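Local coordinates for protein serpin-ZX (Arabidopsis thaliana, PDB 3LE2) that inhibits cysteine proteases such as metacaspase-9 and RD21A through cleavage of its reactive center loop and covalent trapping of the enzyme, restraining programmed cell death, at residues Ser215-Gly219 against Phe220-Gly224. Sequence-based numbering, arbitrary orientation.
Sequences SAYDG and FKVLG. With SO4 (sulfate ion), chain B.
Y217 lays its CB over one face of the F220 ring, a CH-pi contact with CB 3.8 Å from the centroid of that ring. The planes stand 24° apart, but the offset between the rings leaves little of one above the other; the closest ring atoms are Y217 CD2 and F220 CE2, 3.5 Å apart. F220 reaches this place because its CG stands between the backbone N and the carbonyl carbon (chi1 61°), which brings the ring back over the turn, with CD1 beside D218 O. Farther along the same face, V222 CG2 meets Y217 CE2 at 3.8 Å, a branched side chain that suits an extended strand and lies against the tyrosine ring. On the other face A216 CB touches K221 CG; alanine, with only a methyl group, lets the lysine chain pass alongside on its way to D363 O, which NZ hydrogen-bonds.

The contacts lie on a tight antiparallel beta hairpin, strands 212-217 and 220-226, the first two of sheet B of the serpin fold, with D218 and G219 at the corners of a type II turn. S215 and V222 form a hydrogen-bonded pair, S215 N to V222 O at 3.0 Å and V222 N to S215 O at 2.9 Å, and Y217 N donates to F220 O nearer the turn. G219 takes a positive phi (101°), which glycine adopts readily because it has no side chain to meet the carbonyl oxygen before it. D218 is exposed, as suits a charged residue at a turn, and its backbone N gives a hydrogen bond of 2.9 Å to O2 of a sulfate ion, which probably came from the crystallisation liquor. Outside the hairpin, H266 meets both aromatic rings, edge-to-face with Y217, while L252 and K255 of helix 249-258 pack on F220, which is buried.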
loop_
_atom_site.group_PDB
_atom_site.type_symbol
_atom_site.label_atom_id
_atom_site.label_comp_id
_atom_site.label_asym_id
_atom_site.label_seq_id
_atom_site.Cartn_x
_atom_site.Cartn_y
_atom_site.Cartn_z
ATOM N N SER A 215 -15.113 -1.371 -16.165
ATOM C CA SER A 215 -14.742 -1.931 -17.464
ATOM C C SER A 215 -14.603 -3.450 -17.340
ATOM O O SER A 215 -14.126 -3.961 -16.325
ATOM C CB SER A 215 -13.419 -1.349 -17.985
ATOM O OG SER A 215 -13.487 0.046 -18.213
ATOM N N ALA A 216 -15.004 -4.162 -18.388
ATOM C CA ALA A 216 -14.805 -5.595 -18.463
ATOM C C ALA A 216 -13.665 -5.928 -19.412
ATOM O O ALA A 216 -13.465 -5.273 -20.434
ATOM C CB ALA A 216 -16.090 -6.292 -18.902
ATOM N N TYR A 217 -12.918 -6.957 -19.052
ATOM C CA TYR A 217 -11.805 -7.427 -19.834
ATOM C C TYR A 217 -11.916 -8.955 -19.977
ATOM O O TYR A 217 -12.881 -9.566 -19.520
ATOM C CB TYR A 217 -10.496 -7.032 -19.148
ATOM C CG TYR A 217 -10.359 -5.540 -18.937
ATOM C CD1 TYR A 217 -9.892 -4.715 -19.957
ATOM C CD2 TYR A 217 -10.697 -4.956 -17.729
ATOM C CE1 TYR A 217 -9.765 -3.353 -19.773
ATOM C CE2 TYR A 217 -10.579 -3.590 -17.538
ATOM C CZ TYR A 217 -10.110 -2.790 -18.564
ATOM O OH TYR A 217 -9.981 -1.424 -18.385
ATOM N N ASP A 218 -10.934 -9.568 -20.621
ATOM C CA ASP A 218 -10.959 -10.999 -20.821
ATOM C C ASP A 218 -10.644 -11.712 -19.494
ATOM O O ASP A 218 -9.487 -11.803 -19.084
ATOM C CB ASP A 218 -9.952 -11.373 -21.920
ATOM C CG ASP A 218 -9.988 -12.851 -22.282
ATOM O OD1 ASP A 218 -10.866 -13.568 -21.752
ATOM O OD2 ASP A 218 -9.141 -13.284 -23.099
ATOM N N GLY A 219 -11.683 -12.182 -18.815
ATOM C CA GLY A 219 -11.515 -12.954 -17.596
ATOM C C GLY A 219 -11.738 -12.221 -16.282
ATOM O O GLY A 219 -11.688 -12.838 -15.211
ATOM N N PHE A 220 -11.965 -10.911 -16.349
ATOM C CA PHE A 220 -12.123 -10.113 -15.137
ATOM C C PHE A 220 -12.773 -8.778 -15.404
ATOM O O PHE A 220 -12.972 -8.390 -16.545
ATOM C CB PHE A 220 -10.775 -9.881 -14.455
ATOM C CG PHE A 220 -9.779 -9.138 -15.304
ATOM C CD1 PHE A 220 -9.036 -9.802 -16.278
ATOM C CD2 PHE A 220 -9.573 -7.773 -15.126
ATOM C CE1 PHE A 220 -8.106 -9.112 -17.059
ATOM C CE2 PHE A 220 -8.645 -7.077 -15.916
ATOM C CZ PHE A 220 -7.910 -7.752 -16.868
ATOM N N LYS A 221 -13.107 -8.081 -14.328
ATOM C CA LYS A 221 -13.635 -6.736 -14.426
ATOM C C LYS A 221 -12.918 -5.808 -13.459
ATOM O O LYS A 221 -12.307 -6.257 -12.484
ATOM C CB LYS A 221 -15.125 -6.736 -14.150
ATOM C CG LYS A 221 -15.932 -7.474 -15.193
ATOM C CD LYS A 221 -17.346 -7.692 -14.692
ATOM C CE LYS A 221 -18.042 -8.763 -15.490
ATOM N NZ LYS A 221 -19.454 -8.887 -15.039
ATOM N N VAL A 222 -12.971 -4.513 -13.748
ATOM C CA VAL A 222 -12.402 -3.524 -12.846
ATOM C C VAL A 222 -13.406 -2.435 -12.494
ATOM O O VAL A 222 -14.108 -1.911 -13.367
ATOM C CB VAL A 222 -11.142 -2.881 -13.423
ATOM C CG1 VAL A 222 -10.554 -1.889 -12.414
ATOM C CG2 VAL A 222 -10.128 -3.957 -13.781
ATOM N N LEU A 223 -13.485 -2.124 -11.199
ATOM C CA LEU A 223 -14.329 -1.038 -10.708
ATOM C C LEU A 223 -13.448 0.025 -10.068
ATOM O O LEU A 223 -12.540 -0.301 -9.312
ATOM C CB LEU A 223 -15.341 -1.555 -9.691
ATOM C CG LEU A 223 -15.958 -0.490 -8.776
ATOM C CD1 LEU A 223 -16.949 0.384 -9.519
ATOM C CD2 LEU A 223 -16.618 -1.153 -7.580
ATOM N N GLY A 224 -13.680 1.292 -10.407
ATOM C CA GLY A 224 -12.981 2.383 -9.751
ATOM C C GLY A 224 -13.948 3.156 -8.871
ATOM O O GLY A 224 -15.051 3.481 -9.312
HETATM S S SO4 B . -8.739 -7.880 -22.933
HETATM O O1 SO4 B . -7.660 -6.924 -23.189
HETATM O O2 SO4 B . -8.474 -8.558 -21.653
HETATM O O3 SO4 B . -10.046 -7.214 -22.852
HETATM O O4 SO4 B . -8.758 -8.815 -24.063
#